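Local coordinates for switch-activating protein 1 (Schizosaccharomyces pombe, PDB 5JDK) that forms a homodimer and binds sequences required for mating-type switching and a replication fork barrier in rDNA, here represented by its N-terminal DNA-binding domain, at residues Glu50-Asp53 / Arg54-Ser57; Ser57-Tyr60 / Ala61-Arg65; Ile88-Val91 / Tyr92-Leu96; Met103-Thr106 / Pro107-Glu111. One frame throughout, in Å; residues are numbered along the deposited sequence.

Interaction 1: Glu50-Asp53 / Arg54-Ser57; sequences ELVD and RKTS
Val52 to Lys55 form a type II beta turn closed by a hydrogen bond from Lys55 N to Val52 O (2.9 Å), with Arg54 adopting a positive phi of 72° at the third position. The turn brings the chain to Lys55, the N-cap of helix 56-71. On its outer side Val52 and Lys55 extend alongside each other in a common direction, and Val52 CG1 lies 3.9 Å from Lys55 CD, so that the aliphatic part of the lysine lines the valine. On the inner side Leu51 brings CD1 to 4.1 Å from Thr56 CA, while its side chain also packs on Trp119, Leu123 and Leu126 of helix 107-131. Asp53 and Arg54 are neighbours but not an ion pair: Asp53 OD1 is 6.1 Å from Arg54 NE, and the carboxylate and guanidinium planes stand 74° apart. Water 2 fills the short gap between Asp53 OD1 (2.8 Å) and Arg54 N. Water 1 links the chain before the turn, at Glu50 O and Val52 N (2.9 Å), to Lys55 O (2.7 Å). One direct bond thus closes the turn, whereas the Asp53 carboxylate probably helps hold it to helix 107-131 through the salt bridge from OD2 to Arg130.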
loop_
_atom_site.group_PDB
_atom_site.type_symbol
_atom_site.label_atom_id
_atom_site.label_comp_id
_atom_site.label_asym_id
_atom_site.label_seq_id
_atom_site.Cartn_x
_atom_site.Cartn_y
_atom_site.Cartn_z
ATOM N N GLU A 50 2.732 0.781 -12.248
ATOM C CA GLU A 50 3.399 -0.424 -12.703
ATOM C C GLU A 50 2.642 -1.692 -12.355
ATOM O O GLU A 50 2.921 -2.727 -12.963
ATOM C CB GLU A 50 4.828 -0.486 -12.152
ATOM C CG GLU A 50 5.669 0.689 -12.615
ATOM C CD GLU A 50 7.094 0.673 -12.116
ATOM O OE1 GLU A 50 7.794 1.677 -12.303
ATOM O OE2 GLU A 50 7.527 -0.332 -11.536
ATOM N N LEU A 51 1.675 -1.641 -11.434
ATOM C CA LEU A 51 0.849 -2.808 -11.151
ATOM C C LEU A 51 -0.110 -3.045 -12.315
ATOM O O LEU A 51 -0.857 -2.145 -12.724
ATOM C CB LEU A 51 0.082 -2.627 -9.843
ATOM C CG LEU A 51 -0.896 -3.754 -9.514
ATOM C CD1 LEU A 51 -0.191 -5.095 -9.346
ATOM C CD2 LEU A 51 -1.680 -3.442 -8.264
ATOM N N VAL A 52 -0.058 -4.247 -12.869
ATOM C CA VAL A 52 -0.920 -4.681 -13.966
ATOM C C VAL A 52 -1.846 -5.758 -13.420
ATOM O O VAL A 52 -1.394 -6.672 -12.727
ATOM C CB VAL A 52 -0.088 -5.207 -15.158
ATOM C CG1 VAL A 52 -0.983 -5.812 -16.241
ATOM C CG2 VAL A 52 0.782 -4.097 -15.735
ATOM N N ASP A 53 -3.135 -5.662 -13.735
ATOM C CA ASP A 53 -4.087 -6.654 -13.252
ATOM C C ASP A 53 -3.634 -8.054 -13.651
ATOM O O ASP A 53 -3.227 -8.289 -14.792
ATOM C CB ASP A 53 -5.474 -6.348 -13.819
ATOM C CG ASP A 53 -6.597 -7.081 -13.079
ATOM O OD1 ASP A 53 -6.511 -7.290 -11.851
ATOM O OD2 ASP A 53 -7.587 -7.427 -13.750
ATOM N N ARG A 54 -3.676 -8.996 -12.718
ATOM C CA ARG A 54 -3.313 -10.381 -12.892
ATOM C C ARG A 54 -1.802 -10.593 -13.034
ATOM O O ARG A 54 -1.392 -11.670 -13.417
ATOM C CB ARG A 54 -4.087 -11.076 -13.998
ATOM C CG ARG A 54 -5.582 -11.083 -13.817
ATOM C CD ARG A 54 -6.060 -11.881 -12.595
ATOM N NE ARG A 54 -5.694 -13.301 -12.583
ATOM C CZ ARG A 54 -6.409 -14.260 -13.136
ATOM N NH1 ARG A 54 -7.585 -14.003 -13.686
ATOM N NH2 ARG A 54 -6.019 -15.476 -13.040
ATOM N N LYS A 55 -1.026 -9.553 -12.718
ATOM C CA LYS A 55 0.452 -9.612 -12.715
ATOM C C LYS A 55 0.991 -9.085 -11.366
ATOM O O LYS A 55 1.972 -8.315 -11.281
ATOM C CB LYS A 55 1.092 -8.901 -13.884
ATOM C CG LYS A 55 0.666 -9.464 -15.199
ATOM C CD LYS A 55 1.403 -8.949 -16.382
ATOM C CE LYS A 55 0.811 -9.570 -17.644
ATOM N NZ LYS A 55 1.036 -11.005 -17.657
ATOM N N THR A 56 0.342 -9.492 -10.295
ATOM C CA THR A 56 0.720 -9.041 -8.996
ATOM C C THR A 56 2.107 -9.502 -8.565
ATOM O O THR A 56 2.810 -8.757 -7.873
ATOM C CB THR A 56 -0.288 -9.422 -7.917
ATOM O OG1 THR A 56 -0.294 -10.835 -7.830
ATOM C CG2 THR A 56 -1.630 -8.884 -8.230
ATOM N N SER A 57 2.498 -10.717 -8.955
ATOM C CA SER A 57 3.767 -11.266 -8.482
ATOM C C SER A 57 4.930 -10.354 -8.848
ATOM O O SER A 57 5.775 -10.029 -7.997
ATOM C CB SER A 57 3.965 -12.666 -9.067
ATOM O OG SER A 57 5.210 -13.227 -8.705
HETATM O O HOH W 1 2.288 -5.871 -12.420
HETATM O O HOH W 2 -4.720 -8.262 -9.990
#

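Interaction 2: Ser57-Tyr60 / Ala61-Arg65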
loop_
_atom_site.group_PDB
_atom_site.type_symbol
_atom_site.label_atom_id
_atom_site.label_comp_id
_atom_site.label_asym_id
_atom_site.label_seq_id
_atom_site.Cartn_x
_atom_site.Cartn_y
_atom_site.Cartn_z
ATOM N N SER A 57 2.498 -10.717 -8.955
ATOM C CA SER A 57 3.767 -11.266 -8.482
ATOM C C SER A 57 4.930 -10.354 -8.848
ATOM O O SER A 57 5.775 -10.029 -7.997
ATOM C CB SER A 57 3.965 -12.666 -9.067
ATOM O OG SER A 57 5.210 -13.227 -8.705
ATOM N N GLU A 58 4.987 -9.919 -10.107
ATOM C CA GLU A 58 6.099 -9.074 -10.536
ATOM C C GLU A 58 6.141 -7.782 -9.730
ATOM O O GLU A 58 7.224 -7.263 -9.407
ATOM C CB GLU A 58 5.944 -8.718 -12.018
ATOM C CG GLU A 58 6.073 -9.845 -13.012
ATOM C CD GLU A 58 5.458 -9.486 -14.353
ATOM O OE1 GLU A 58 4.706 -10.316 -14.914
ATOM O OE2 GLU A 58 5.723 -8.362 -14.839
ATOM N N PHE A 59 4.965 -7.234 -9.420
ATOM C CA PHE A 59 4.882 -5.960 -8.721
ATOM C C PHE A 59 5.353 -6.094 -7.279
ATOM O O PHE A 59 6.238 -5.347 -6.836
ATOM C CB PHE A 59 3.455 -5.412 -8.777
ATOM C CG PHE A 59 3.298 -4.098 -8.075
ATOM C CD1 PHE A 59 3.735 -2.920 -8.658
ATOM C CD2 PHE A 59 2.750 -4.038 -6.811
ATOM C CE1 PHE A 59 3.616 -1.724 -7.995
ATOM C CE2 PHE A 59 2.619 -2.844 -6.151
ATOM C CZ PHE A 59 3.055 -1.679 -6.746
ATOM N N TYR A 60 4.769 -7.030 -6.520
ATOM C CA TYR A 60 5.163 -7.142 -5.118
ATOM C C TYR A 60 6.602 -7.612 -4.978
ATOM O O TYR A 60 7.279 -7.244 -4.003
ATOM C CB TYR A 60 4.157 -7.985 -4.301
ATOM C CG TYR A 60 2.802 -7.291 -4.287
ATOM C CD1 TYR A 60 2.614 -6.114 -3.574
ATOM C CD2 TYR A 60 1.750 -7.753 -5.061
ATOM C CE1 TYR A 60 1.416 -5.427 -3.620
ATOM C CE2 TYR A 60 0.539 -7.081 -5.106
ATOM C CZ TYR A 60 0.384 -5.907 -4.395
ATOM O OH TYR A 60 -0.782 -5.188 -4.456
ATOM N N ALA A 61 7.092 -8.407 -5.929
ATOM C CA ALA A 61 8.502 -8.781 -5.894
ATOM C C ALA A 61 9.389 -7.555 -6.048
ATOM O O ALA A 61 10.404 -7.410 -5.345
ATOM C CB ALA A 61 8.822 -9.792 -6.994
ATOM N N LYS A 62 9.045 -6.669 -6.997
ATOM C CA LYS A 62 9.820 -5.455 -7.202
ATOM C C LYS A 62 9.787 -4.557 -5.975
ATOM O O LYS A 62 10.823 -4.007 -5.572
ATOM C CB LYS A 62 9.307 -4.716 -8.438
ATOM C CG LYS A 62 9.953 -3.351 -8.606
ATOM C CD LYS A 62 9.650 -2.689 -9.926
ATOM C CE LYS A 62 10.414 -1.388 -10.065
ATOM N NZ LYS A 62 10.158 -0.684 -11.332
ATOM N N ILE A 63 8.608 -4.381 -5.377
ATOM C CA ILE A 63 8.513 -3.552 -4.181
ATOM C C ILE A 63 9.379 -4.120 -3.069
ATOM O O ILE A 63 10.086 -3.380 -2.380
ATOM C CB ILE A 63 7.042 -3.407 -3.742
ATOM C CG1 ILE A 63 6.189 -2.693 -4.801
ATOM C CG2 ILE A 63 6.945 -2.714 -2.380
ATOM C CD1 ILE A 63 6.601 -1.289 -5.111
ATOM N N ALA A 64 9.329 -5.437 -2.856
ATOM C CA ALA A 64 10.159 -6.025 -1.812
ATOM C C ALA A 64 11.630 -5.749 -2.079
ATOM O O ALA A 64 12.403 -5.427 -1.159
ATOM C CB ALA A 64 9.916 -7.526 -1.753
ATOM N N ARG A 65 12.032 -5.873 -3.341
ATOM C CA ARG A 65 13.432 -5.670 -3.695
ATOM C C ARG A 65 13.871 -4.223 -3.491
ATOM O O ARG A 65 14.916 -3.968 -2.884
ATOM C CB ARG A 65 13.676 -6.124 -5.131
ATOM C CG ARG A 65 15.083 -5.852 -5.580
ATOM C CD ARG A 65 15.408 -6.542 -6.875
ATOM N NE ARG A 65 15.441 -7.994 -6.755
ATOM C CZ ARG A 65 16.482 -8.695 -6.316
ATOM N NH1 ARG A 65 17.604 -8.102 -5.941
ATOM N NH2 ARG A 65 16.380 -10.017 -6.257
#
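Phe59 offers one ring face to Ile63, one helical turn further on, in a CH-pi contact: Ile63 CG1 sits 4.0 Å from the ring centroid and 20° off the ring normal, displaced toward the rim. Phe59 CE2 and CZ are both 3.8 Å from Ile63 CG1, and Ile63 CD1 projects past the rim on the CZ side, 3.9 Å from Phe59 CZ. A chi1 of -180° sets Phe59 CG beside the carbonyl carbon, and the ring is carried toward the following turn; Ile63 CG1 swings beside its own backbone N and thereby also touches Phe59 O. Phe59 and Tyr60 make a T-shaped (edge-to-face) arrangement in which Phe59 supplies the edge, its CD2 standing 3.7 Å above the centre of the Tyr60 ring. These are successive turns of helix 56-71, part of an all-helical domain whose sequence family belongs to the helix-turn-helix clan. Four i to i+4 backbone bonds join Ser57-Tyr60 to Ala61-Arg65, the straightest of them from Ile63 N to Phe59 O (2.9 Å, 166° at the hydrogen). The apolar face is covered from several directions: Trp119 meets the Phe59 ring with nearly parallel planes, Leu40 and Val44 of helix 34-46 pack on Ile63, and Ile85 lies against Tyr60. On the polar side Lys62 extends its chain to a salt bridge with Glu50.

Interaction 3: Ile88-Val91 / Tyr92-Leu96; sequences IMRV and YEQRL
Arg90 and Gln94, one turn apart on helix 78-98, cross with their guanidinium and amide planes 76° from each other, and Arg90 NE comes no nearer to Gln94 NE2 than 3.7 Å. Both are donors, and water 4 reconciles them by accepting from Arg90 NE (2.7 Å) and from Gln94 NE2 (2.9 Å); it lies in the guanidinium plane at its edge. Arg90 reaches this position with CG anti to the backbone N (chi1 -176°) and the chain extended as far as NE. Val91 and Arg95 repeat the i to i+4 spacing with a purely aliphatic touch, CG1 of Val91 lying 4.1 Å from Arg95 CD. The guanidinium of Arg95 then leaves for salt bridges with Asp113 and Glu109. Toward the interior, Met89 CE approaches Tyr92 CD1 (4.3 Å) at a slant to the ring, while Leu96 CG covers one face of the same tyrosine. Glu93 bends at chi2, and its OE2 takes a hydrogen from water 3 (2.6 Å) besides pairing with Lys120. The pattern is that of an amphipathic helix within a helical DNA-binding domain: Ile88 and Tyr92 pack against helix 107-131, and Arg90, Val91 and Gln94 line the exposed side.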
loop_
_atom_site.group_PDB
_atom_site.type_symbol
_atom_site.label_atom_id
_atom_site.label_comp_id
_atom_site.label_asym_id
_atom_site.label_seq_id
_atom_site.Cartn_x
_atom_site.Cartn_y
_atom_site.Cartn_z
ATOM N N ILE A 88 -1.286 -3.150 6.381
ATOM C CA ILE A 88 -1.370 -1.694 6.411
ATOM C C ILE A 88 -2.741 -1.233 5.924
ATOM O O ILE A 88 -3.353 -0.321 6.502
ATOM C CB ILE A 88 -0.219 -1.085 5.585
ATOM C CG1 ILE A 88 1.115 -1.250 6.326
ATOM C CG2 ILE A 88 -0.483 0.389 5.246
ATOM C CD1 ILE A 88 2.325 -1.049 5.461
ATOM N N MET A 89 -3.217 -1.812 4.824
ATOM C CA MET A 89 -4.499 -1.388 4.271
ATOM C C MET A 89 -5.680 -1.806 5.144
ATOM O O MET A 89 -6.677 -1.075 5.222
ATOM C CB MET A 89 -4.645 -1.909 2.845
ATOM C CG MET A 89 -3.617 -1.337 1.872
ATOM S SD MET A 89 -3.611 0.469 1.745
ATOM C CE MET A 89 -5.177 0.754 0.921
ATOM N N ARG A 90 -5.596 -2.962 5.800
ATOM C CA ARG A 90 -6.650 -3.361 6.719
ATOM C C ARG A 90 -6.714 -2.409 7.904
ATOM O O ARG A 90 -7.803 -1.964 8.307
ATOM C CB ARG A 90 -6.418 -4.792 7.189
ATOM C CG ARG A 90 -7.545 -5.275 8.060
ATOM C CD ARG A 90 -7.465 -6.755 8.318
ATOM N NE ARG A 90 -8.496 -7.185 9.263
ATOM C CZ ARG A 90 -9.728 -7.561 8.924
ATOM N NH1 ARG A 90 -10.108 -7.551 7.654
ATOM N NH2 ARG A 90 -10.584 -7.929 9.866
ATOM N N VAL A 91 -5.549 -2.063 8.457
ATOM C CA VAL A 91 -5.510 -1.092 9.541
ATOM C C VAL A 91 -6.031 0.252 9.061
ATOM O O VAL A 91 -6.759 0.934 9.787
ATOM C CB VAL A 91 -4.097 -1.007 10.141
ATOM C CG1 VAL A 91 -3.981 0.177 11.088
ATOM C CG2 VAL A 91 -3.771 -2.314 10.854
ATOM N N TYR A 92 -5.715 0.633 7.823
ATOM C CA TYR A 92 -6.250 1.871 7.270
ATOM C C TYR A 92 -7.773 1.870 7.265
ATOM O O TYR A 92 -8.408 2.857 7.660
ATOM C CB TYR A 92 -5.697 2.094 5.868
ATOM C CG TYR A 92 -6.272 3.322 5.183
ATOM C CD1 TYR A 92 -6.940 3.226 3.971
ATOM C CD2 TYR A 92 -6.128 4.576 5.748
ATOM C CE1 TYR A 92 -7.446 4.361 3.339
ATOM C CE2 TYR A 92 -6.643 5.710 5.139
ATOM C CZ TYR A 92 -7.297 5.593 3.934
ATOM O OH TYR A 92 -7.810 6.708 3.304
ATOM N N GLU A 93 -8.388 0.772 6.816
ATOM C CA GLU A 93 -9.848 0.722 6.823
ATOM C C GLU A 93 -10.397 0.816 8.239
ATOM O O GLU A 93 -11.444 1.433 8.470
ATOM C CB GLU A 93 -10.346 -0.520 6.090
ATOM C CG GLU A 93 -10.073 -0.488 4.583
ATOM C CD GLU A 93 -10.876 0.564 3.838
ATOM O OE1 GLU A 93 -11.966 0.943 4.320
ATOM O OE2 GLU A 93 -10.433 0.995 2.761
ATOM N N GLN A 94 -9.703 0.224 9.205
ATOM C CA GLN A 94 -10.124 0.371 10.598
ATOM C C GLN A 94 -10.007 1.819 11.067
ATOM O O GLN A 94 -10.901 2.338 11.760
ATOM C CB GLN A 94 -9.315 -0.581 11.473
ATOM C CG GLN A 94 -9.654 -2.030 11.137
ATOM C CD GLN A 94 -8.755 -3.051 11.791
ATOM O OE1 GLN A 94 -7.812 -2.711 12.509
ATOM N NE2 GLN A 94 -9.049 -4.325 11.540
ATOM N N ARG A 95 -8.918 2.490 10.692
ATOM C CA ARG A 95 -8.764 3.898 11.022
ATOM C C ARG A 95 -9.882 4.724 10.408
ATOM O O ARG A 95 -10.436 5.609 11.065
ATOM C CB ARG A 95 -7.390 4.404 10.573
ATOM C CG ARG A 95 -6.256 3.823 11.407
ATOM C CD ARG A 95 -4.866 4.214 10.901
ATOM N NE ARG A 95 -4.754 5.654 10.709
ATOM C CZ ARG A 95 -4.680 6.535 11.696
ATOM N NH1 ARG A 95 -4.614 6.141 12.965
ATOM N NH2 ARG A 95 -4.666 7.824 11.408
ATOM N N LEU A 96 -10.257 4.447 9.160
ATOM C CA LEU A 96 -11.357 5.190 8.551
ATOM C C LEU A 96 -12.643 4.960 9.323
ATOM O O LEU A 96 -13.421 5.899 9.556
ATOM C CB LEU A 96 -11.549 4.767 7.094
ATOM C CG LEU A 96 -10.469 5.190 6.105
ATOM C CD1 LEU A 96 -10.821 4.678 4.721
ATOM C CD2 LEU A 96 -10.308 6.690 6.077
HETATM O O HOH W 3 -8.018 0.208 2.437
HETATM O O HOH W 4 -8.714 -7.175 11.995
#

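Interaction 4: Met103-Thr106 / Pro107-Glu111; sequences MKTT and PEEDE
This is an N-terminal helix cap, a capping box between Thr106 and Glu109 where the loop after helix 78-98 enters helix 107-131. Glu109 N donates to Thr106 OG1 (3.2 Å), and in return Thr106 N donates to Glu109 OE1 (2.9 Å, 166° at the hydrogen). The threonine hydroxyl gives its own hydrogen to the same oxygen, Thr106 OG1 to Glu109 OE1 being 2.9 Å. The two donors come to OE1 from opposite faces of the carboxylate: the amide from above the plane, by 37°, and the hydroxyl on the anti side and nearer the plane. Glu109 can fold back in this way because its CG lies between the backbone N and the carbonyl carbon (chi1 84°), which turns the extended chain toward the residues ahead of the helix. A second latch lies alongside, where Thr105 OG1 donates to Asp110 OD1 (2.7 Å) on the syn side of that carboxylate. The backbone bond from Asp110 N to Thr106 O (3.0 Å) begins the regular helical pattern, with Pro107 at the N1 position, directly after the cap. The acidic side chains of Glu108, Glu109 and Asp110 gather at the helix N-terminus, where the dipole would probably favour their negative charge. Around the cap, Glu109 OE2 pairs with Arg95 of helix 78-98, while Glu111 bridges to Arg42 and Glu108 packs on Leu34 and Ile38 of helix 34-46.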
loop_
_atom_site.group_PDB
_atom_site.type_symbol
_atom_site.label_atom_id
_atom_site.label_comp_id
_atom_site.label_asym_id
_atom_site.label_seq_id
_atom_site.Cartn_x
_atom_site.Cartn_y
_atom_site.Cartn_z
ATOM N N MET A 103 -10.974 15.181 15.735
ATOM C CA MET A 103 -9.750 14.582 16.236
ATOM C C MET A 103 -8.504 15.349 15.794
ATOM O O MET A 103 -8.457 15.894 14.700
ATOM C CB MET A 103 -9.640 13.106 15.795
ATOM C CG MET A 103 -9.554 12.850 14.306
ATOM S SD MET A 103 -9.700 11.106 13.807
ATOM C CE MET A 103 -8.190 10.373 14.373
ATOM N N LYS A 104 -7.507 15.421 16.652
ATOM C CA LYS A 104 -6.233 16.021 16.269
ATOM C C LYS A 104 -5.261 14.914 15.885
ATOM O O LYS A 104 -5.040 13.989 16.671
ATOM C CB LYS A 104 -5.638 16.858 17.405
ATOM C CG LYS A 104 -4.305 17.519 17.039
ATOM C CD LYS A 104 -3.852 18.538 18.076
ATOM C CE LYS A 104 -4.633 19.829 17.932
ATOM N NZ LYS A 104 -4.473 20.763 19.081
ATOM N N THR A 105 -4.666 15.019 14.692
ATOM C CA THR A 105 -3.800 13.983 14.152
ATOM C C THR A 105 -2.367 14.486 14.002
ATOM O O THR A 105 -2.100 15.690 14.002
ATOM C CB THR A 105 -4.303 13.517 12.783
ATOM O OG1 THR A 105 -4.276 14.616 11.862
ATOM C CG2 THR A 105 -5.721 12.945 12.890
ATOM N N THR A 106 -1.448 13.538 13.849
ATOM C CA THR A 106 -0.020 13.768 13.657
ATOM C C THR A 106 0.342 13.781 12.178
ATOM O O THR A 106 -0.377 13.229 11.337
ATOM C CB THR A 106 0.783 12.655 14.333
ATOM O OG1 THR A 106 0.489 11.395 13.708
ATOM C CG2 THR A 106 0.485 12.595 15.823
ATOM N N PRO A 107 1.481 14.387 11.822
ATOM C CA PRO A 107 1.854 14.408 10.402
ATOM C C PRO A 107 2.167 13.031 9.858
ATOM O O PRO A 107 1.900 12.768 8.682
ATOM C CB PRO A 107 3.068 15.346 10.356
ATOM C CG PRO A 107 3.627 15.319 11.747
ATOM C CD PRO A 107 2.452 15.120 12.660
ATOM N N GLU A 108 2.731 12.145 10.674
ATOM C CA GLU A 108 3.059 10.814 10.190
ATOM C C GLU A 108 1.800 10.012 9.898
ATOM O O GLU A 108 1.705 9.334 8.863
ATOM C CB GLU A 108 3.948 10.089 11.200
ATOM C CG GLU A 108 5.246 10.814 11.536
ATOM C CD GLU A 108 5.108 11.838 12.659
ATOM O OE1 GLU A 108 3.991 12.070 13.179
ATOM O OE2 GLU A 108 6.150 12.445 13.011
ATOM N N GLU A 109 0.808 10.080 10.787
ATOM C CA GLU A 109 -0.404 9.331 10.515
ATOM C C GLU A 109 -1.132 9.916 9.314
ATOM O O GLU A 109 -1.681 9.172 8.492
ATOM C CB GLU A 109 -1.282 9.219 11.758
ATOM C CG GLU A 109 -2.192 10.371 12.034
ATOM C CD GLU A 109 -2.806 10.244 13.409
ATOM O OE1 GLU A 109 -2.259 10.842 14.346
ATOM O OE2 GLU A 109 -3.815 9.523 13.564
ATOM N N ASP A 110 -1.088 11.240 9.156
ATOM C CA ASP A 110 -1.696 11.836 7.974
ATOM C C ASP A 110 -1.008 11.367 6.691
ATOM O O ASP A 110 -1.682 11.093 5.683
ATOM C CB ASP A 110 -1.653 13.360 8.069
ATOM C CG ASP A 110 -2.656 13.946 9.079
ATOM O OD1 ASP A 110 -3.463 13.210 9.682
ATOM O OD2 ASP A 110 -2.617 15.190 9.240
ATOM N N GLU A 111 0.330 11.288 6.694
ATOM C CA GLU A 111 1.030 10.837 5.492
ATOM C C GLU A 111 0.687 9.392 5.175
ATOM O O GLU A 111 0.393 9.047 4.020
ATOM C CB GLU A 111 2.551 10.989 5.600
ATOM C CG GLU A 111 3.183 10.535 4.278
ATOM C CD GLU A 111 4.676 10.691 4.175
ATOM O OE1 GLU A 111 5.342 10.975 5.188
ATOM O OE2 GLU A 111 5.175 10.510 3.041
#

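Overall arrangement
Interactions 1 and 4 are surface contacts at helix starts, whereas interactions 2 and 3 are partly buried stretches inside helices. The two starts differ in chemistry: interaction 1 relies on a beta turn and bridging waters, interaction 4 on direct bonds from threonines to carboxylates. Interaction 2 is mainly aromatic and aliphatic; interaction 3 mixes that with polar groups at the surface. Interactions 1 and 2 share Ser57 and helix 56-71 and are joined by the Glu50-Lys62 salt bridge. Interactions 3 and 4 meet through Arg95 and Glu109, linking helices 78-98 and 107-131. The two helix starts are well separated, the centres of interactions 1 and 4 being about 31 Å apart, yet helix 107-131 packs on residues of interactions 1, 2 and 3.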